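Local coordinates for major capsid protein (Paramecium bursaria Chlorella virus 1, PDB 5TIP) that self-assembles as trimers into the large icosahedral capsid shell of a chlorovirus and carries host-added N-linked glycans, at residues Trp111-Asp116 and Gly272-Leu277; Asn127-Arg130 and Trp134-Asn137. One frame throughout, in Å; residues are numbered along the deposited sequence.

Interaction 1 (Trp111-Asp116 and Gly272-Leu277); sequences WFRTYD and GQYTAL
Helix 109-119 lies beside the irregular loop 272-277 and comes nearest it at Arg113 and Gly272, whose CA atoms are 6.6 Å apart. In this double jelly-roll capsid protein the helix belongs to the N-terminal sequence family, whereas the loop, between strands 257-266 and 312-319, belongs to the C-terminal one, so the contact is buried packing between the two halves of the chain. The aromatic side chain of Tyr274 reaches the helix with its phenol end. Tyr274 OH sits 3.3 Å from Arg113 CG, and the aliphatic part of the arginine crosses the ring obliquely. Thr114 OG1, at 3.6 Å from Tyr274 OH, completes the meeting by packing; both hydroxyls bond to Asp110, Thr114 OG1 to its backbone O one turn earlier in the helix, and Tyr274 OH to its carboxylate OD1. Arg113 starts with CG anti to its amide nitrogen (chi1 -172°) and then bends at chi2 and chi3, which brings CD within 4.1 Å of Gly272 CA and carries the guanidinium onward along the helix, toward Asp116. There NE forms a salt bridge with Glu89, and Tyr86 adds a cation-pi contact. On the Tyr274 ring, one face carries Gly272 O toward its rim. Arg113 NH2 completes a salt bridge to Asp116 OD2 at 2.8 Å, coming from above the carboxylate plane.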
loop_
_atom_site.group_PDB
_atom_site.type_symbol
_atom_site.label_atom_id
_atom_site.label_comp_id
_atom_site.label_asym_id
_atom_site.label_seq_id
_atom_site.Cartn_x
_atom_site.Cartn_y
_atom_site.Cartn_z
ATOM N N TRP A 111 11.737 -16.274 -12.331
ATOM C CA TRP A 111 10.855 -15.173 -12.702
ATOM C C TRP A 111 9.860 -14.875 -11.589
ATOM O O TRP A 111 9.592 -13.706 -11.286
ATOM C CB TRP A 111 10.112 -15.485 -13.997
ATOM C CG TRP A 111 9.011 -14.507 -14.245
ATOM C CD1 TRP A 111 7.674 -14.765 -14.268
ATOM C CD2 TRP A 111 9.153 -13.101 -14.477
ATOM N NE1 TRP A 111 6.972 -13.609 -14.511
ATOM C CE2 TRP A 111 7.858 -12.572 -14.643
ATOM C CE3 TRP A 111 10.250 -12.237 -14.567
ATOM C CZ2 TRP A 111 7.630 -11.222 -14.895
ATOM C CZ3 TRP A 111 10.022 -10.898 -14.815
ATOM C CH2 TRP A 111 8.722 -10.403 -14.976
ATOM N N PHE A 112 9.352 -15.899 -10.964
ATOM C CA PHE A 112 8.470 -15.733 -9.850
ATOM C C PHE A 112 9.230 -14.938 -8.786
ATOM O O PHE A 112 8.671 -14.053 -8.202
ATOM C CB PHE A 112 7.990 -17.090 -9.330
ATOM C CG PHE A 112 6.810 -17.629 -10.047
ATOM C CD1 PHE A 112 6.746 -17.630 -11.379
ATOM C CD2 PHE A 112 5.737 -18.104 -9.358
ATOM C CE1 PHE A 112 5.669 -18.096 -12.037
ATOM C CE2 PHE A 112 4.613 -18.564 -10.019
ATOM C CZ PHE A 112 4.589 -18.561 -11.376
ATOM N N ARG A 113 10.502 -15.260 -8.561
ATOM C CA ARG A 113 11.304 -14.540 -7.580
ATOM C C ARG A 113 11.545 -13.101 -8.022
ATOM O O ARG A 113 11.496 -12.177 -7.202
ATOM C CB ARG A 113 12.633 -15.262 -7.355
ATOM C CG ARG A 113 13.469 -14.711 -6.205
ATOM C CD ARG A 113 13.150 -15.398 -4.882
ATOM N NE ARG A 113 11.737 -15.290 -4.533
ATOM C CZ ARG A 113 11.197 -14.237 -3.931
ATOM N NH1 ARG A 113 11.954 -13.198 -3.604
ATOM N NH2 ARG A 113 9.900 -14.220 -3.658
ATOM N N THR A 114 11.809 -12.896 -9.317
ATOM C CA THR A 114 12.045 -11.549 -9.827
ATOM C C THR A 114 10.761 -10.728 -9.840
ATOM O O THR A 114 10.770 -9.544 -9.479
ATOM C CB THR A 114 12.648 -11.622 -11.232
ATOM O OG1 THR A 114 13.917 -12.283 -11.172
ATOM C CG2 THR A 114 12.837 -10.227 -11.816
ATOM N N TYR A 115 9.647 -11.341 -10.249
ATOM C CA TYR A 115 8.369 -10.636 -10.246
ATOM C C TYR A 115 7.982 -10.204 -8.838
ATOM O O TYR A 115 7.467 -9.097 -8.639
ATOM C CB TYR A 115 7.283 -11.524 -10.853
ATOM C CG TYR A 115 5.891 -10.943 -10.773
ATOM C CD1 TYR A 115 5.418 -10.088 -11.756
ATOM C CD2 TYR A 115 5.047 -11.255 -9.716
ATOM C CE1 TYR A 115 4.149 -9.555 -11.687
ATOM C CE2 TYR A 115 3.775 -10.727 -9.638
ATOM C CZ TYR A 115 3.330 -9.878 -10.627
ATOM O OH TYR A 115 2.062 -9.346 -10.560
ATOM N N ASP A 116 8.221 -11.066 -7.849
ATOM C CA ASP A 116 7.876 -10.729 -6.472
ATOM C C ASP A 116 8.718 -9.566 -5.960
ATOM O O ASP A 116 8.218 -8.710 -5.219
ATOM C CB ASP A 116 8.051 -11.960 -5.580
ATOM C CG ASP A 116 7.580 -11.724 -4.160
ATOM O OD1 ASP A 116 6.393 -11.386 -3.973
ATOM O OD2 ASP A 116 8.395 -11.882 -3.227
ATOM N N GLY A 272 17.476 -17.532 -5.238
ATOM C CA GLY A 272 17.156 -16.159 -4.908
ATOM C C GLY A 272 18.307 -15.325 -4.399
ATOM O O GLY A 272 18.082 -14.187 -3.978
ATOM N N GLN A 273 19.533 -15.844 -4.418
ATOM C CA GLN A 273 20.690 -15.070 -3.975
ATOM C C GLN A 273 21.111 -14.147 -5.109
ATOM O O GLN A 273 21.735 -14.579 -6.081
ATOM C CB GLN A 273 21.838 -15.979 -3.552
ATOM C CG GLN A 273 23.011 -15.203 -2.966
ATOM C CD GLN A 273 24.286 -16.016 -2.885
ATOM O OE1 GLN A 273 24.260 -17.245 -2.924
ATOM N NE2 GLN A 273 25.416 -15.328 -2.764
ATOM N N TYR A 274 20.772 -12.867 -4.983
ATOM C CA TYR A 274 21.107 -11.866 -5.984
ATOM C C TYR A 274 22.216 -10.930 -5.531
ATOM O O TYR A 274 22.619 -10.049 -6.299
ATOM C CB TYR A 274 19.862 -11.048 -6.348
ATOM C CG TYR A 274 18.735 -11.867 -6.936
ATOM C CD1 TYR A 274 18.993 -12.926 -7.798
ATOM C CD2 TYR A 274 17.412 -11.581 -6.632
ATOM C CE1 TYR A 274 17.965 -13.674 -8.337
ATOM C CE2 TYR A 274 16.378 -12.321 -7.167
ATOM C CZ TYR A 274 16.660 -13.366 -8.018
ATOM O OH TYR A 274 15.632 -14.107 -8.555
ATOM N N THR A 275 22.719 -11.093 -4.311
ATOM C CA THR A 275 23.760 -10.237 -3.770
ATOM C C THR A 275 24.855 -11.103 -3.165
ATOM O O THR A 275 24.711 -12.319 -3.016
ATOM C CB THR A 275 23.200 -9.269 -2.720
ATOM O OG1 THR A 275 22.450 -10.006 -1.746
ATOM C CG2 THR A 275 22.297 -8.236 -3.378
ATOM N N ALA A 276 25.961 -10.457 -2.812
ATOM C CA ALA A 276 27.097 -11.160 -2.238
ATOM C C ALA A 276 26.874 -11.444 -0.758
ATOM O O ALA A 276 26.202 -10.690 -0.048
ATOM C CB ALA A 276 28.376 -10.346 -2.423
ATOM N N LEU A 277 27.439 -12.556 -0.297
ATOM C CA LEU A 277 27.389 -12.894 1.117
ATOM C C LEU A 277 28.496 -12.164 1.865
ATOM O O LEU A 277 29.611 -12.013 1.358
ATOM C CB LEU A 277 27.527 -14.404 1.316
ATOM C CG LEU A 277 26.556 -15.300 0.544
ATOM C CD1 LEU A 277 26.817 -16.769 0.844
ATOM C CD2 LEU A 277 25.116 -14.935 0.863
#

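Interaction 2 (Asn127-Arg130 and Trp134-Asn137); sequences NYRR and WVNN. With FUC (alpha-L-fucopyranose), chain F.
Arg130 NE gives its N-H to a water 3.0 Å away, which lies at the edge of the guanidinium and in its plane, while NH1 and NH2 bond to Thr346 O and Asn334 OD1 of the second subunit, so that all three nitrogens are engaged. The same water also makes a weak bond to Asn136 OD1 and so links the helix to the loop that follows it. The contact joins the last turns of helix 122-132 to the loop leading to strand 143-149, in the N-terminal jelly roll of the capsid protein and at a subunit interface. The direct contact is apolar and centres on Val135, whose two methyls each meet a different arginine. Val135 CG1 packs at 3.6 Å against CG of Arg129 and continues along its CD, the two side chains running alongside in opposing senses; Val135 CG2 meets CG of Arg130 at 4.0 Å, this time with the chains crossing at about a right angle. Arg129 can lie along the methyl because its chain is extended throughout, with chi2 at 169°. Its charged end is held by Asp133 through NE and by Gly300 O through NH2, and a second water, 3.0 Å from Trp134 O, has only a weak bond to that NH2. Farther along the loop, Asn137 belongs to a glycan pocket seen in the crystal, where its side-chain CG approaches the methyl C6 of a fucose at 3.5 Å.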
loop_
_atom_site.group_PDB
_atom_site.type_symbol
_atom_site.label_atom_id
_atom_site.label_comp_id
_atom_site.label_asym_id
_atom_site.label_seq_id
_atom_site.Cartn_x
_atom_site.Cartn_y
_atom_site.Cartn_z
ATOM N N ASN A 127 1.966 -11.515 2.548
ATOM C CA ASN A 127 1.005 -12.609 2.416
ATOM C C ASN A 127 1.467 -13.641 1.397
ATOM O O ASN A 127 1.204 -14.837 1.559
ATOM C CB ASN A 127 -0.370 -12.061 2.023
ATOM C CG ASN A 127 -1.469 -13.114 2.099
ATOM O OD1 ASN A 127 -1.472 -13.951 2.997
ATOM N ND2 ASN A 127 -2.403 -13.077 1.145
ATOM N N TYR A 128 2.152 -13.193 0.343
ATOM C CA TYR A 128 2.690 -14.131 -0.634
ATOM C C TYR A 128 3.767 -15.017 -0.025
ATOM O O TYR A 128 3.880 -16.190 -0.397
ATOM C CB TYR A 128 3.240 -13.374 -1.848
ATOM C CG TYR A 128 3.931 -14.255 -2.868
ATOM C CD1 TYR A 128 3.198 -14.975 -3.801
ATOM C CD2 TYR A 128 5.317 -14.355 -2.906
ATOM C CE1 TYR A 128 3.824 -15.779 -4.737
ATOM C CE2 TYR A 128 5.950 -15.156 -3.839
ATOM C CZ TYR A 128 5.199 -15.865 -4.752
ATOM O OH TYR A 128 5.829 -16.659 -5.681
ATOM N N ARG A 129 4.561 -14.489 0.914
ATOM C CA ARG A 129 5.558 -15.334 1.564
ATOM C C ARG A 129 4.919 -16.287 2.566
ATOM O O ARG A 129 5.434 -17.391 2.782
ATOM C CB ARG A 129 6.634 -14.491 2.250
ATOM C CG ARG A 129 7.800 -15.340 2.727
ATOM C CD ARG A 129 9.004 -14.538 3.167
ATOM N NE ARG A 129 10.107 -15.436 3.503
ATOM C CZ ARG A 129 11.298 -15.041 3.932
ATOM N NH1 ARG A 129 11.560 -13.751 4.084
ATOM N NH2 ARG A 129 12.232 -15.940 4.211
ATOM N N ARG A 130 3.814 -15.883 3.198
ATOM C CA ARG A 130 3.052 -16.830 4.003
ATOM C C ARG A 130 2.580 -18.004 3.157
ATOM O O ARG A 130 2.532 -19.144 3.631
ATOM C CB ARG A 130 1.850 -16.143 4.652
ATOM C CG ARG A 130 2.172 -15.076 5.675
ATOM C CD ARG A 130 0.880 -14.449 6.171
ATOM N NE ARG A 130 0.063 -15.403 6.914
ATOM C CZ ARG A 130 -1.256 -15.312 7.045
ATOM N NH1 ARG A 130 -1.914 -14.318 6.468
ATOM N NH2 ARG A 130 -1.923 -16.224 7.741
ATOM N N TRP A 134 7.794 -20.814 5.228
ATOM C CA TRP A 134 7.604 -20.763 6.672
ATOM C C TRP A 134 8.101 -19.419 7.188
ATOM O O TRP A 134 9.251 -19.043 6.939
ATOM C CB TRP A 134 8.353 -21.903 7.367
ATOM C CG TRP A 134 7.718 -23.253 7.214
ATOM C CD1 TRP A 134 6.716 -23.776 7.977
ATOM C CD2 TRP A 134 8.059 -24.261 6.254
ATOM N NE1 TRP A 134 6.404 -25.042 7.546
ATOM C CE2 TRP A 134 7.214 -25.364 6.489
ATOM C CE3 TRP A 134 8.990 -24.335 5.215
ATOM C CZ2 TRP A 134 7.274 -26.525 5.724
ATOM C CZ3 TRP A 134 9.049 -25.490 4.457
ATOM C CH2 TRP A 134 8.195 -26.569 4.715
ATOM N N VAL A 135 7.241 -18.699 7.907
ATOM C CA VAL A 135 7.565 -17.338 8.322
ATOM C C VAL A 135 7.353 -17.154 9.821
ATOM O O VAL A 135 7.350 -16.024 10.319
ATOM C CB VAL A 135 6.727 -16.311 7.539
ATOM C CG1 VAL A 135 7.043 -16.379 6.058
ATOM C CG2 VAL A 135 5.244 -16.540 7.784
ATOM N N ASN A 136 7.172 -18.255 10.550
ATOM C CA ASN A 136 6.894 -18.196 11.979
ATOM C C ASN A 136 7.890 -19.017 12.796
ATOM O O ASN A 136 7.536 -19.570 13.841
ATOM C CB ASN A 136 5.458 -18.635 12.263
ATOM C CG ASN A 136 4.437 -17.686 11.667
ATOM O OD1 ASN A 136 3.841 -17.969 10.627
ATOM N ND2 ASN A 136 4.243 -16.544 12.314
ATOM N N ASN A 137 9.134 -19.109 12.320
ATOM C CA ASN A 137 10.229 -19.738 13.061
ATOM C C ASN A 137 9.956 -21.216 13.338
ATOM O O ASN A 137 10.281 -21.735 14.408
ATOM C CB ASN A 137 10.509 -18.989 14.367
ATOM C CG ASN A 137 10.655 -17.495 14.161
ATOM O OD1 ASN A 137 11.103 -17.042 13.108
ATOM N ND2 ASN A 137 10.272 -16.720 15.169
HETATM C C1 FUC F . 17.030 -17.534 12.557
HETATM C C2 FUC F . 18.129 -18.207 13.364
HETATM C C3 FUC F . 17.916 -17.885 14.838
HETATM C C4 FUC F . 16.530 -18.360 15.260
HETATM C C5 FUC F . 15.488 -17.730 14.341
HETATM C C6 FUC F . 14.084 -18.201 14.697
HETATM O O2 FUC F . 19.409 -17.741 12.930
HETATM O O3 FUC F . 18.931 -18.493 15.643
HETATM O O4 FUC F . 16.482 -19.790 15.180
HETATM O O5 FUC F . 15.781 -18.071 12.988
HETATM O O HOH W 1 12.094 -18.748 6.050
HETATM O O HOH W 2 1.817 -17.680 7.907
#

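Overall arrangement
Interactions 1 and 2 lie about 17 Å apart, centre to centre, on the consecutive helices 109-119 and 122-132. Along the chain, 127-130 and 134-137 both fall between 111-116 and 272-277, so the short-range contact of interaction 2 sits within the long span that interaction 1 bridges. The two also touch directly: Tyr128 packs on Phe112, Arg113 and Asp116, and its OH bonds to Glu89, the salt-bridge partner of Arg113. Interaction 1 thus joins the two halves of the subunit in its interior, whereas interaction 2 lies farther out, where one helix end meets a neighbouring subunit of the trimer and the loop beyond it meets a glycan.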